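Local coordinates for isochorismatase family protein (Enterococcus faecalis, PDB 2A67) that is of unknown function but probably acts as a hydrolase of the isochorismatase family, at residues C129-K134 against R160-L165; A28-V33 against E68-Q73; Q21-L26 against T135-D140. All coordinates share one frame; numbering follows the deposited sequence.

Contact 1. Residues C129-K134 against R160-L165; sequences CLMTPK and RFLTFL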
ATOM      1  N   CYS D 129     -13.915  -0.866   0.072  1.00 25.89           N
ATOM      2  CA  CYS D 129     -13.334  -1.438  -1.152  1.00 26.81           C
ATOM      3  C   CYS D 129     -13.814  -2.860  -1.351  1.00 26.52           C
ATOM      4  O   CYS D 129     -13.994  -3.602  -0.358  1.00 24.50           O
ATOM      5  CB  CYS D 129     -11.805  -1.384  -1.107  1.00 25.87           C
ATOM      6  SG  CYS D 129     -11.281   0.350  -0.999  1.00 28.60           S
ATOM      7  N   LEU D 130     -14.035  -3.190  -2.631  1.00 25.32           N
ATOM      8  CA  LEU D 130     -14.513  -4.505  -3.101  1.00 25.90           C
ATOM      9  C   LEU D 130     -13.644  -4.951  -4.271  1.00 27.31           C
ATOM     10  O   LEU D 130     -13.067  -4.132  -4.930  1.00 27.14           O
ATOM     11  CB  LEU D 130     -15.948  -4.391  -3.621  1.00 25.03           C
ATOM     12  CG  LEU D 130     -16.973  -3.805  -2.618  1.00 24.48           C
ATOM     13  CD1 LEU D 130     -18.263  -3.571  -3.372  1.00 23.00           C
ATOM     14  CD2 LEU D 130     -17.168  -4.666  -1.370  1.00 23.35           C
HETATM   15  N   MSE D 131     -13.586  -6.244  -4.532  1.00 27.97           N
HETATM   16  CA  MSE D 131     -12.898  -6.750  -5.695  1.00 28.34           C
HETATM   17  C   MSE D 131     -13.536  -8.038  -6.234  1.00 27.79           C
HETATM   18  O   MSE D 131     -13.857  -8.939  -5.475  1.00 27.36           O
HETATM   19  CB  MSE D 131     -11.462  -7.066  -5.326  1.00 26.35           C
HETATM   20  CG  MSE D 131     -10.648  -7.528  -6.510  1.00 29.42           C
HETATM   21 SE   MSE D 131      -8.706  -7.485  -6.100  1.00 33.20          SE
HETATM   22  CE  MSE D 131      -8.254  -5.698  -6.771  1.00 27.38           C
ATOM     23  N   THR D 132     -13.672  -8.141  -7.544  1.00 28.05           N
ATOM     24  CA  THR D 132     -14.066  -9.409  -8.168  1.00 29.15           C
ATOM     25  C   THR D 132     -12.785 -10.235  -8.270  1.00 29.57           C
ATOM     26  O   THR D 132     -11.758  -9.743  -8.771  1.00 30.67           O
ATOM     27  CB  THR D 132     -14.732  -9.149  -9.556  1.00 27.71           C
ATOM     28  OG1 THR D 132     -15.988  -8.505  -9.344  1.00 28.08           O
ATOM     29  CG2 THR D 132     -14.953 -10.429 -10.370  1.00 29.85           C
ATOM     30  N   PRO D 133     -12.836 -11.491  -7.820  1.00 30.64           N
ATOM     31  CA  PRO D 133     -11.690 -12.367  -7.995  1.00 31.51           C
ATOM     32  C   PRO D 133     -11.178 -12.397  -9.443  1.00 32.61           C
ATOM     33  O   PRO D 133     -11.968 -12.262 -10.373  1.00 33.23           O
ATOM     34  CB  PRO D 133     -12.281 -13.748  -7.602  1.00 32.14           C
ATOM     35  CG  PRO D 133     -13.272 -13.386  -6.541  1.00 30.21           C
ATOM     36  CD  PRO D 133     -13.955 -12.190  -7.145  1.00 28.93           C
ATOM     37  N   LYS D 134      -9.875 -12.599  -9.621  1.00 32.86           N
ATOM     38  CA  LYS D 134      -9.238 -12.694 -10.944  1.00 33.10           C
ATOM     39  C   LYS D 134      -9.391 -11.484 -11.848  1.00 32.95           C
ATOM     40  O   LYS D 134      -9.657 -11.605 -13.057  1.00 32.77           O
ATOM     41  CB  LYS D 134      -9.649 -13.984 -11.653  1.00 33.73           C
ATOM     42  CG  LYS D 134      -9.374 -15.210 -10.790  1.00 36.39           C
ATOM     43  CD  LYS D 134      -9.880 -16.502 -11.449  1.00 43.26           C
ATOM     44  CE  LYS D 134      -8.929 -17.645 -11.094  1.00 47.64           C
ATOM     45  NZ  LYS D 134      -8.917 -18.686 -12.204  1.00 52.25           N
ATOM     46  N   ARG D 160      -8.562  -7.298   5.057  1.00 32.77           N
ATOM     47  CA  ARG D 160      -8.018  -6.113   5.706  1.00 30.11           C
ATOM     48  C   ARG D 160      -8.214  -4.813   4.965  1.00 28.18           C
ATOM     49  O   ARG D 160      -8.435  -3.764   5.602  1.00 27.00           O
ATOM     50  CB  ARG D 160      -6.608  -6.358   6.198  1.00 34.56           C
ATOM     51  CG  ARG D 160      -5.646  -6.449   5.175  1.00 36.44           C
ATOM     52  CD  ARG D 160      -4.274  -6.102   5.716  1.00 41.38           C
ATOM     53  NE  ARG D 160      -3.843  -6.942   6.831  1.00 40.61           N
ATOM     54  CZ  ARG D 160      -3.768  -8.266   6.877  1.00 41.02           C
ATOM     55  NH1 ARG D 160      -4.139  -9.063   5.863  1.00 42.88           N
ATOM     56  NH2 ARG D 160      -3.299  -8.799   7.997  1.00 43.20           N
ATOM     57  N   PHE D 161      -8.246  -4.857   3.640  1.00 25.25           N
ATOM     58  CA  PHE D 161      -8.505  -3.634   2.901  1.00 25.52           C
ATOM     59  C   PHE D 161      -9.808  -3.675   2.111  1.00 24.68           C
ATOM     60  O   PHE D 161     -10.342  -2.609   1.754  1.00 24.77           O
ATOM     61  CB  PHE D 161      -7.373  -3.292   1.886  1.00 23.41           C
ATOM     62  CG  PHE D 161      -6.017  -3.058   2.541  1.00 24.71           C
ATOM     63  CD1 PHE D 161      -5.763  -1.909   3.267  1.00 26.11           C
ATOM     64  CD2 PHE D 161      -5.004  -3.982   2.401  1.00 25.34           C
ATOM     65  CE1 PHE D 161      -4.512  -1.720   3.896  1.00 26.42           C
ATOM     66  CE2 PHE D 161      -3.748  -3.798   3.019  1.00 28.50           C
ATOM     67  CZ  PHE D 161      -3.522  -2.679   3.790  1.00 24.29           C
ATOM     68  N   LEU D 162     -10.236  -4.881   1.730  1.00 24.39           N
ATOM     69  CA  LEU D 162     -11.376  -5.023   0.798  1.00 24.51           C
ATOM     70  C   LEU D 162     -12.072  -6.374   1.027  1.00 24.96           C
ATOM     71  O   LEU D 162     -11.578  -7.227   1.754  1.00 26.29           O
ATOM     72  CB  LEU D 162     -10.946  -4.823  -0.687  1.00 24.15           C
ATOM     73  CG  LEU D 162      -9.835  -5.728  -1.296  1.00 25.52           C
ATOM     74  CD1 LEU D 162     -10.357  -7.182  -1.480  1.00 26.42           C
ATOM     75  CD2 LEU D 162      -9.422  -5.160  -2.654  1.00 26.29           C
ATOM     76  N   THR D 163     -13.249  -6.529   0.441  1.00 25.66           N
ATOM     77  CA  THR D 163     -13.934  -7.802   0.441  1.00 24.15           C
ATOM     78  C   THR D 163     -13.912  -8.326  -0.968  1.00 23.66           C
ATOM     79  O   THR D 163     -14.330  -7.608  -1.875  1.00 23.44           O
ATOM     80  CB  THR D 163     -15.448  -7.594   0.833  1.00 26.05           C
ATOM     81  OG1 THR D 163     -15.546  -6.904   2.087  1.00 25.12           O
ATOM     82  CG2 THR D 163     -16.195  -8.970   0.939  1.00 24.80           C
ATOM     83  N   PHE D 164     -13.547  -9.604  -1.148  1.00 23.90           N
ATOM     84  CA  PHE D 164     -13.714 -10.247  -2.440  1.00 24.20           C
ATOM     85  C   PHE D 164     -15.148 -10.613  -2.643  1.00 26.94           C
ATOM     86  O   PHE D 164     -15.765 -11.157  -1.749  1.00 23.73           O
ATOM     87  CB  PHE D 164     -12.831 -11.476  -2.571  1.00 24.64           C
ATOM     88  CG  PHE D 164     -11.406 -11.101  -2.991  1.00 24.18           C
ATOM     89  CD1 PHE D 164     -11.087 -10.973  -4.326  1.00 25.65           C
ATOM     90  CD2 PHE D 164     -10.448 -10.839  -2.019  1.00 24.79           C
ATOM     91  CE1 PHE D 164      -9.764 -10.538  -4.727  1.00 23.74           C
ATOM     92  CE2 PHE D 164      -9.121 -10.454  -2.387  1.00 26.80           C
ATOM     93  CZ  PHE D 164      -8.807 -10.335  -3.738  1.00 25.08           C
ATOM     94  N   LEU D 165     -15.665 -10.277  -3.823  1.00 28.23           N
ATOM     95  CA  LEU D 165     -17.033 -10.538  -4.163  1.00 29.37           C
ATOM     96  C   LEU D 165     -17.267 -12.002  -4.529  1.00 30.70           C
ATOM     97  O   LEU D 165     -16.353 -12.696  -4.996  1.00 28.50           O
ATOM     98  CB  LEU D 165     -17.412  -9.613  -5.325  1.00 28.79           C
ATOM     99  CG  LEU D 165     -17.422  -8.127  -4.910  1.00 29.07           C
ATOM    100  CD1 LEU D 165     -17.762  -7.268  -6.117  1.00 28.61           C
ATOM    101  CD2 LEU D 165     -18.381  -7.823  -3.756  1.00 27.71           C
TER
HETATM  102  O   HOH W   1     -12.749  -1.595   2.603  1.00 23.93           O
HETATM  103  O   HOH W   2     -15.277  -4.253   1.859  1.00 28.27           O
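L130 and M131 pair in parallel with T163 and F164, which adds the short strand 163-164 to the edge of the parallel sheet. Strand 128-137, helix 146-157 and strand 163-164 form a beta-alpha-beta unit of the alpha/beta isochorismatase fold. Three backbone bonds join the strands. T163 N lies 3.1 Å from C129 O, M131 N donates to T163 O, and L165 N reaches M131 O at 2.8 Å with a nearly straight N-H (171°).

The face carrying M131 and F164 is the more sculpted. M131, a selenomethionine, runs alongside F164, with CG anti to the backbone N (chi1 -177°), and brings SE to 3.5 Å from F164 CE1. Selenium sits 54° off the ring normal, an oblique Met-aromatic contact. P133 CG approaches F164 CD1 (3.9 Å) from the other side of the ring plane, so the two flank the CD1-CE1 side of the ring obliquely. Next along, a methyl bump of L162, CD2, fits against M131 CB at 3.9 Å. W157 of helix 146-157 packs on both M131 and L162, with I119 of helix 111-125 also against M131.

On the face of L130 and T163 the relief is lower. L130 CD2 rests in the shallow notch between T163 CB, 4.0 Å away, and L165 CD2, 4.1 Å away. L165 also packs on R36 of helix 26-42. At the start of the pairing, one water accepts from C129 N and donates to F161 O, and a second donates to C129 O while bonded to T163 OG1.

Contact 2. Residues A28-V33 against E68-Q73; sequences AVLDKV and EKLDTQ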
ATOM      1  N   ALA D  28      -8.498 -13.438 -19.930  1.00 31.55           N
ATOM      2  CA  ALA D  28      -9.582 -13.769 -18.982  1.00 31.32           C
ATOM      3  C   ALA D  28      -9.858 -12.636 -18.018  1.00 31.37           C
ATOM      4  O   ALA D  28     -10.970 -12.507 -17.550  1.00 30.26           O
ATOM      5  CB  ALA D  28      -9.295 -15.071 -18.217  1.00 31.36           C
ATOM      6  N   VAL D  29      -8.839 -11.809 -17.702  1.00 30.66           N
ATOM      7  CA  VAL D  29      -9.048 -10.679 -16.800  1.00 30.46           C
ATOM      8  C   VAL D  29      -9.984  -9.667 -17.491  1.00 31.24           C
ATOM      9  O   VAL D  29     -10.975  -9.230 -16.930  1.00 31.48           O
ATOM     10  CB  VAL D  29      -7.686 -10.017 -16.383  1.00 30.27           C
ATOM     11  CG1 VAL D  29      -7.907  -8.630 -15.777  1.00 31.74           C
ATOM     12  CG2 VAL D  29      -6.957 -10.907 -15.417  1.00 25.99           C
ATOM     13  N   LEU D  30      -9.665  -9.303 -18.730  1.00 32.86           N
ATOM     14  CA  LEU D  30     -10.493  -8.363 -19.493  1.00 32.78           C
ATOM     15  C   LEU D  30     -11.931  -8.874 -19.748  1.00 32.91           C
ATOM     16  O   LEU D  30     -12.872  -8.092 -19.762  1.00 32.20           O
ATOM     17  CB  LEU D  30      -9.783  -7.979 -20.795  1.00 32.86           C
ATOM     18  CG  LEU D  30      -8.361  -7.385 -20.691  1.00 33.10           C
ATOM     19  CD1 LEU D  30      -7.722  -7.239 -22.133  1.00 31.12           C
ATOM     20  CD2 LEU D  30      -8.252  -6.060 -19.907  1.00 31.69           C
ATOM     21  N   ASP D  31     -12.089 -10.180 -19.943  1.00 33.58           N
ATOM     22  CA  ASP D  31     -13.408 -10.770 -20.093  1.00 34.42           C
ATOM     23  C   ASP D  31     -14.209 -10.608 -18.794  1.00 33.77           C
ATOM     24  O   ASP D  31     -15.379 -10.223 -18.837  1.00 33.80           O
ATOM     25  CB  ASP D  31     -13.294 -12.256 -20.425  1.00 35.51           C
ATOM     26  CG  ASP D  31     -12.845 -12.496 -21.839  1.00 39.43           C
ATOM     27  OD1 ASP D  31     -13.143 -11.620 -22.704  1.00 43.42           O
ATOM     28  OD2 ASP D  31     -12.226 -13.574 -22.084  1.00 42.71           O
ATOM     29  N   LYS D  32     -13.558 -10.871 -17.660  1.00 32.08           N
ATOM     30  CA  LYS D  32     -14.205 -10.735 -16.344  1.00 33.10           C
ATOM     31  C   LYS D  32     -14.526  -9.243 -16.070  1.00 31.91           C
ATOM     32  O   LYS D  32     -15.598  -8.892 -15.613  1.00 32.75           O
ATOM     33  CB  LYS D  32     -13.311 -11.396 -15.272  1.00 31.95           C
ATOM     34  CG  LYS D  32     -13.931 -11.523 -13.913  1.00 37.48           C
ATOM     35  CD  LYS D  32     -14.522 -12.936 -13.654  1.00 43.76           C
ATOM     36  CE  LYS D  32     -13.551 -13.821 -12.774  1.00 46.77           C
ATOM     37  NZ  LYS D  32     -13.912 -13.944 -11.277  1.00 36.59           N
ATOM     38  N   VAL D  33     -13.604  -8.354 -16.408  1.00 32.03           N
ATOM     39  CA  VAL D  33     -13.846  -6.902 -16.273  1.00 31.49           C
ATOM     40  C   VAL D  33     -14.994  -6.410 -17.161  1.00 31.48           C
ATOM     41  O   VAL D  33     -15.856  -5.652 -16.699  1.00 31.22           O
ATOM     42  CB  VAL D  33     -12.551  -6.086 -16.553  1.00 31.24           C
ATOM     43  CG1 VAL D  33     -12.883  -4.585 -16.818  1.00 30.05           C
ATOM     44  CG2 VAL D  33     -11.577  -6.268 -15.369  1.00 30.36           C
ATOM     45  N   GLU D  68      -8.271  -2.366 -26.575  1.00 38.42           N
ATOM     46  CA  GLU D  68      -9.456  -2.303 -27.432  1.00 40.21           C
ATOM     47  C   GLU D  68     -10.604  -3.186 -26.979  1.00 39.19           C
ATOM     48  O   GLU D  68     -11.753  -2.851 -27.217  1.00 38.49           O
ATOM     49  CB  GLU D  68      -9.102  -2.739 -28.854  1.00 41.30           C
ATOM     50  CG  GLU D  68      -8.130  -1.821 -29.515  1.00 46.44           C
ATOM     51  CD  GLU D  68      -8.808  -0.880 -30.469  1.00 52.04           C
ATOM     52  OE1 GLU D  68      -9.782  -0.187 -30.075  1.00 51.69           O
ATOM     53  OE2 GLU D  68      -8.355  -0.851 -31.630  1.00 54.24           O
ATOM     54  N   LYS D  69     -10.292  -4.322 -26.371  1.00 39.60           N
ATOM     55  CA  LYS D  69     -11.339  -5.286 -25.959  1.00 40.13           C
ATOM     56  C   LYS D  69     -12.272  -4.776 -24.846  1.00 39.52           C
ATOM     57  O   LYS D  69     -13.383  -5.335 -24.654  1.00 39.61           O
ATOM     58  CB  LYS D  69     -10.706  -6.613 -25.520  1.00 40.63           C
ATOM     59  CG  LYS D  69     -11.624  -7.859 -25.626  1.00 44.26           C
ATOM     60  CD  LYS D  69     -11.215  -8.782 -24.469  1.00 49.79           C
ATOM     61  CE  LYS D  69     -11.342 -10.294 -24.755  1.00 49.72           C
ATOM     62  NZ  LYS D  69     -10.517 -11.058 -23.744  1.00 46.04           N
ATOM     63  N   LEU D  70     -11.827  -3.756 -24.103  1.00 38.46           N
ATOM     64  CA  LEU D  70     -12.650  -3.177 -23.014  1.00 38.31           C
ATOM     65  C   LEU D  70     -13.829  -2.365 -23.542  1.00 38.32           C
ATOM     66  O   LEU D  70     -13.664  -1.546 -24.442  1.00 36.61           O
ATOM     67  CB  LEU D  70     -11.802  -2.307 -22.070  1.00 38.31           C
ATOM     68  CG  LEU D  70     -10.835  -3.010 -21.106  1.00 38.39           C
ATOM     69  CD1 LEU D  70      -9.939  -1.995 -20.490  1.00 41.77           C
ATOM     70  CD2 LEU D  70     -11.579  -3.818 -20.005  1.00 38.94           C
ATOM     71  N   ASP D  71     -15.006  -2.589 -22.949  0.50 37.74           N
ATOM     72  CA  ASP D  71     -16.237  -1.871 -23.295  0.50 38.09           C
ATOM     73  C   ASP D  71     -16.235  -0.499 -22.648  0.50 38.00           C
ATOM     74  O   ASP D  71     -16.571  -0.347 -21.483  0.50 37.72           O
ATOM     75  CB  ASP D  71     -17.479  -2.679 -22.849  0.50 38.18           C
ATOM     76  CG  ASP D  71     -18.796  -1.979 -23.169  0.50 39.58           C
ATOM     77  OD1 ASP D  71     -18.921  -1.351 -24.243  0.50 42.16           O
ATOM     78  OD2 ASP D  71     -19.730  -2.067 -22.343  0.50 42.80           O
ATOM     79  N   THR D  72     -15.852   0.516 -23.405  1.00 38.17           N
ATOM     80  CA  THR D  72     -15.899   1.894 -22.873  1.00 39.39           C
ATOM     81  C   THR D  72     -17.041   2.667 -23.523  1.00 40.15           C
ATOM     82  O   THR D  72     -17.469   2.278 -24.601  1.00 42.00           O
ATOM     83  CB  THR D  72     -14.569   2.649 -23.099  1.00 39.14           C
ATOM     84  OG1 THR D  72     -14.430   2.937 -24.496  1.00 41.81           O
ATOM     85  CG2 THR D  72     -13.403   1.775 -22.708  1.00 39.68           C
ATOM     86  N   GLN D  73     -17.539   3.739 -22.885  1.00 39.51           N
ATOM     87  CA  GLN D  73     -18.484   4.650 -23.512  1.00 39.78           C
ATOM     88  C   GLN D  73     -18.061   6.027 -23.118  1.00 40.09           C
ATOM     89  O   GLN D  73     -17.339   6.157 -22.140  1.00 39.39           O
ATOM     90  CB  GLN D  73     -19.893   4.431 -22.998  1.00 40.69           C
ATOM     91  CG  GLN D  73     -20.268   2.995 -22.875  1.00 43.55           C
ATOM     92  CD  GLN D  73     -20.946   2.446 -24.075  1.00 48.55           C
ATOM     93  OE1 GLN D  73     -20.407   2.484 -25.186  1.00 51.39           O
ATOM     94  NE2 GLN D  73     -22.156   1.903 -23.865  1.00 51.17           N
TER
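K69 makes the first contact of residues 68-73 with helix 26-42, throwing its side chain along the outside of L30 to reach D31. CG stands roughly opposite the backbone N (chi1 -156°), and bends further out, at chi2 and chi3, carry the aliphatic part past the leucine, where K69 CD comes within 4.0 Å of L30 CB. The ammonium group ends at the carboxylate, with K69 NZ 2.9 Å from D31 OD1. This salt bridge includes only a weak hydrogen bond: D31 OD1 is almost as close to K69 CE, at 3.0 Å, so the oxygen lies beside the end of the lysine chain and not straight ahead of it. D31 itself starts off pointing away from the loop, and its carboxylate turns back to meet the lysine.

L70 follows and faces the buried side of the helix. Its CD2 methyl fits between residues one turn apart, 3.5 Å from V33 CG1 and 4.0 Å from L30 CD2, and the leucine side chains cross at about a right angle. F12 packs against L30, V33 and L70 alike, and F49 of strand 47-52 also touches L70, so this leucine links the helix to the sheet through the loop that joins strands 47-52 and 77-81.

Beyond L70 the chain moves off from residues 28-33.

The chemistry thus divides into a buried cluster of branched aliphatic side chains and an exposed ion pair at its margin. Weakly hydrogen-bonded and open to solvent, the D31-K69 pair is probably softened by water, whereas L30, V33 and L70 meet through a buried, wholly apolar contact.

Contact 3. Residues Q21-L26 against T135-D140; sequences QQLYRL and TTSTLD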
ATOM      1  N   GLN D  21       7.176  -8.927 -22.656  1.00 49.19           N
ATOM      2  CA  GLN D  21       6.520  -8.983 -21.342  1.00 47.91           C
ATOM      3  C   GLN D  21       4.988  -8.985 -21.466  1.00 45.29           C
ATOM      4  O   GLN D  21       4.386  -7.927 -21.628  1.00 45.42           O
ATOM      5  CB  GLN D  21       6.977  -7.811 -20.454  1.00 48.46           C
ATOM      6  CG  GLN D  21       8.393  -7.973 -19.837  1.00 51.53           C
ATOM      7  CD  GLN D  21       8.404  -8.809 -18.540  1.00 55.02           C
ATOM      8  OE1 GLN D  21       8.152 -10.031 -18.547  1.00 55.77           O
ATOM      9  NE2 GLN D  21       8.697  -8.146 -17.420  1.00 55.96           N
ATOM     10  N   GLN D  22       4.386 -10.175 -21.444  1.00 42.73           N
ATOM     11  CA  GLN D  22       2.927 -10.330 -21.467  0.50 41.72           C
ATOM     12  C   GLN D  22       2.357 -10.391 -20.048  1.00 40.54           C
ATOM     13  O   GLN D  22       2.878 -11.119 -19.191  1.00 40.21           O
ATOM     14  CB  GLN D  22       2.508 -11.586 -22.241  0.50 41.52           C
ATOM     15  CG  GLN D  22       2.597 -11.452 -23.749  0.50 42.58           C
ATOM     16  CD  GLN D  22       1.440 -12.127 -24.469  0.50 43.69           C
ATOM     17  OE1 GLN D  22       1.210 -13.331 -24.315  0.50 44.41           O
ATOM     18  NE2 GLN D  22       0.703 -11.346 -25.269  0.50 42.23           N
ATOM     19  N   LEU D  23       1.304  -9.625 -19.807  1.00 39.04           N
ATOM     20  CA  LEU D  23       0.560  -9.679 -18.533  1.00 37.13           C
ATOM     21  C   LEU D  23      -0.081 -11.060 -18.321  1.00 36.53           C
ATOM     22  O   LEU D  23      -0.629 -11.635 -19.249  1.00 37.42           O
ATOM     23  CB  LEU D  23      -0.516  -8.594 -18.530  1.00 36.60           C
ATOM     24  CG  LEU D  23      -0.039  -7.164 -18.252  1.00 35.34           C
ATOM     25  CD1 LEU D  23      -1.124  -6.184 -18.668  1.00 32.05           C
ATOM     26  CD2 LEU D  23       0.328  -6.964 -16.775  1.00 34.22           C
ATOM     27  N   TYR D  24       0.013 -11.582 -17.104  1.00 35.77           N
ATOM     28  CA  TYR D  24      -0.443 -12.918 -16.749  1.00 35.82           C
ATOM     29  C   TYR D  24      -1.974 -13.075 -16.868  1.00 35.34           C
ATOM     30  O   TYR D  24      -2.761 -12.340 -16.211  1.00 33.97           O
ATOM     31  CB  TYR D  24       0.010 -13.234 -15.331  1.00 35.98           C
ATOM     32  CG  TYR D  24      -0.339 -14.621 -14.857  1.00 37.08           C
ATOM     33  CD1 TYR D  24       0.281 -15.765 -15.410  1.00 38.12           C
ATOM     34  CD2 TYR D  24      -1.293 -14.809 -13.842  1.00 38.13           C
ATOM     35  CE1 TYR D  24      -0.066 -17.066 -14.959  1.00 39.62           C
ATOM     36  CE2 TYR D  24      -1.621 -16.084 -13.378  1.00 38.00           C
ATOM     37  CZ  TYR D  24      -1.013 -17.195 -13.938  1.00 38.50           C
ATOM     38  OH  TYR D  24      -1.357 -18.433 -13.469  1.00 39.56           O
ATOM     39  N   ARG D  25      -2.362 -14.012 -17.735  1.00 34.69           N
ATOM     40  CA  ARG D  25      -3.739 -14.343 -18.037  1.00 34.44           C
ATOM     41  C   ARG D  25      -4.626 -13.137 -18.315  1.00 34.62           C
ATOM     42  O   ARG D  25      -5.758 -13.092 -17.838  1.00 34.33           O
ATOM     43  CB  ARG D  25      -4.333 -15.227 -16.919  1.00 35.29           C
ATOM     44  CG  ARG D  25      -3.495 -16.465 -16.712  1.00 38.15           C
ATOM     45  CD  ARG D  25      -4.095 -17.503 -15.793  1.00 42.58           C
ATOM     46  NE  ARG D  25      -3.351 -18.755 -15.980  1.00 46.56           N
ATOM     47  CZ  ARG D  25      -3.433 -19.815 -15.177  1.00 48.94           C
ATOM     48  NH1 ARG D  25      -4.233 -19.797 -14.116  1.00 49.86           N
ATOM     49  NH2 ARG D  25      -2.700 -20.892 -15.425  1.00 48.94           N
ATOM     50  N   LEU D  26      -4.132 -12.186 -19.105  1.00 34.01           N
ATOM     51  CA  LEU D  26      -4.869 -10.959 -19.433  1.00 34.07           C
ATOM     52  C   LEU D  26      -6.187 -11.160 -20.173  1.00 34.47           C
ATOM     53  O   LEU D  26      -7.181 -10.456 -19.869  1.00 35.65           O
ATOM     54  CB  LEU D  26      -3.988  -9.965 -20.208  1.00 34.35           C
ATOM     55  CG  LEU D  26      -4.570  -8.550 -20.405  1.00 34.81           C
ATOM     56  CD1 LEU D  26      -4.780  -7.813 -19.068  1.00 34.66           C
ATOM     57  CD2 LEU D  26      -3.756  -7.727 -21.388  1.00 35.08           C
ATOM     58  N   THR D 135      -9.256 -10.284 -11.268  1.00 31.47           N
ATOM     59  CA  THR D 135      -9.392  -9.100 -12.103  1.00 29.90           C
ATOM     60  C   THR D 135      -8.122  -8.218 -11.954  1.00 29.66           C
ATOM     61  O   THR D 135      -8.146  -7.033 -12.214  1.00 30.30           O
ATOM     62  CB  THR D 135     -10.710  -8.299 -11.816  1.00 28.78           C
ATOM     63  OG1 THR D 135     -10.742  -7.964 -10.425  1.00 27.68           O
ATOM     64  CG2 THR D 135     -12.004  -9.088 -12.285  1.00 27.86           C
ATOM     65  N   THR D 136      -7.032  -8.805 -11.475  1.00 30.08           N
ATOM     66  CA  THR D 136      -5.723  -8.096 -11.538  1.00 30.12           C
ATOM     67  C   THR D 136      -4.702  -8.968 -12.250  1.00 29.78           C
ATOM     68  O   THR D 136      -4.859 -10.188 -12.342  1.00 29.47           O
ATOM     69  CB  THR D 136      -5.143  -7.651 -10.152  1.00 29.03           C
ATOM     70  OG1 THR D 136      -4.484  -8.753  -9.525  1.00 32.49           O
ATOM     71  CG2 THR D 136      -6.206  -7.131  -9.228  1.00 30.32           C
ATOM     72  N   SER D 137      -3.647  -8.338 -12.767  1.00 29.08           N
ATOM     73  CA  SER D 137      -2.591  -9.123 -13.391  1.00 29.35           C
ATOM     74  C   SER D 137      -1.304  -8.317 -13.259  1.00 28.99           C
ATOM     75  O   SER D 137      -1.339  -7.128 -12.911  1.00 28.27           O
ATOM     76  CB  SER D 137      -2.933  -9.414 -14.852  1.00 28.25           C
ATOM     77  OG  SER D 137      -1.854 -10.045 -15.529  1.00 33.63           O
ATOM     78  N   THR D 138      -0.193  -9.002 -13.516  1.00 29.80           N
ATOM     79  CA  THR D 138       1.165  -8.453 -13.415  1.00 29.12           C
ATOM     80  C   THR D 138       2.112  -9.359 -14.227  1.00 30.99           C
ATOM     81  O   THR D 138       1.652 -10.238 -14.968  1.00 30.17           O
ATOM     82  CB  THR D 138       1.610  -8.257 -11.935  1.00 28.24           C
ATOM     83  OG1 THR D 138       2.717  -7.363 -11.888  1.00 29.75           O
ATOM     84  CG2 THR D 138       1.905  -9.566 -11.155  1.00 25.08           C
ATOM     85  N   LEU D 139       3.419  -9.113 -14.095  1.00 33.50           N
ATOM     86  CA  LEU D 139       4.492  -9.736 -14.895  1.00 34.85           C
ATOM     87  C   LEU D 139       5.403 -10.534 -13.981  1.00 35.97           C
ATOM     88  O   LEU D 139       5.530 -10.194 -12.793  1.00 35.40           O
ATOM     89  CB  LEU D 139       5.315  -8.634 -15.577  1.00 34.37           C
ATOM     90  CG  LEU D 139       4.555  -7.554 -16.367  1.00 34.50           C
ATOM     91  CD1 LEU D 139       5.431  -6.360 -16.660  1.00 38.12           C
ATOM     92  CD2 LEU D 139       3.984  -8.088 -17.675  1.00 35.66           C
ATOM     93  N   ASP D 140       6.042 -11.591 -14.508  1.00 36.58           N
ATOM     94  CA  ASP D 140       7.090 -12.271 -13.759  1.00 38.83           C
ATOM     95  C   ASP D 140       8.084 -11.154 -13.547  1.00 39.07           C
ATOM     96  O   ASP D 140       8.296 -10.356 -14.453  1.00 40.30           O
ATOM     97  CB  ASP D 140       7.776 -13.404 -14.570  1.00 39.95           C
ATOM     98  CG  ASP D 140       6.839 -14.604 -14.887  1.00 43.49           C
ATOM     99  OD1 ASP D 140       5.723 -14.748 -14.310  1.00 48.32           O
ATOM    100  OD2 ASP D 140       7.231 -15.430 -15.746  1.00 48.75           O
TER
HETATM  101  O   HOH W   3      -4.136 -12.628 -13.835  1.00 33.24           O
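S137 OG donates to Y24 O at 2.6 Å, the hydroxyl being carried there by a chi1 of 173° that sets it anti to the backbone N. The bond approaches the carbonyl from the side, with a C=O...OG angle of 116°. A water bonded to T136 O donates to Y24 O as well, giving this carbonyl oxygen two donors. Next to it, Y24 N points almost straight at T138 O, 3.0 Å away, with an N-H...O angle of 165°. The hydroxyl of T138 is held elsewhere, by E112.

These bonds fasten the loop between strand 5-10 and helix 26-42 to the C-terminal end of strand 128-137, the end of the parallel strands at which active sites of alpha/beta folds usually lie. R25, next after Y24, occupies the N-cap position of helix 26-42.

L23 and L139 meet obliquely. L23 CD2 lies over the backbone at T138 CA (3.8 Å) and touches L139 CD2 at 3.9 Å. The same L139 methyl approaches Q22 O at 3.6 Å. Q21, bent at chi2, folds its amide toward the other branch of the leucine, placing NE2 3.8 Å from L139 CD1. In Y24 the ring swings away from S137, and the aliphatic chain of R25 crosses one ring face, with R25 CG over the centre.

Contacts 1 and 3 lie at successive parts of strand 128-137, their centres 18 Å apart, and M131 CE packs on T136 CG2 where they meet. Contact 2 lies 14 Å from contact 3 and 18 Å from contact 1, centre to centre. Helix 26-42 connects them: it begins at the end of 21-26, includes 28-33, and sends K32 NZ to P133 O, a probable hydrogen bond of 2.7 Å. Along the chain, contact 2 is nested within the loop closed by contact 3, whereas contacts 1 and 3 interlock, their segments alternating. Early and late parts of the sequence are thus drawn together around one strand and one helix of a single alpha/beta domain.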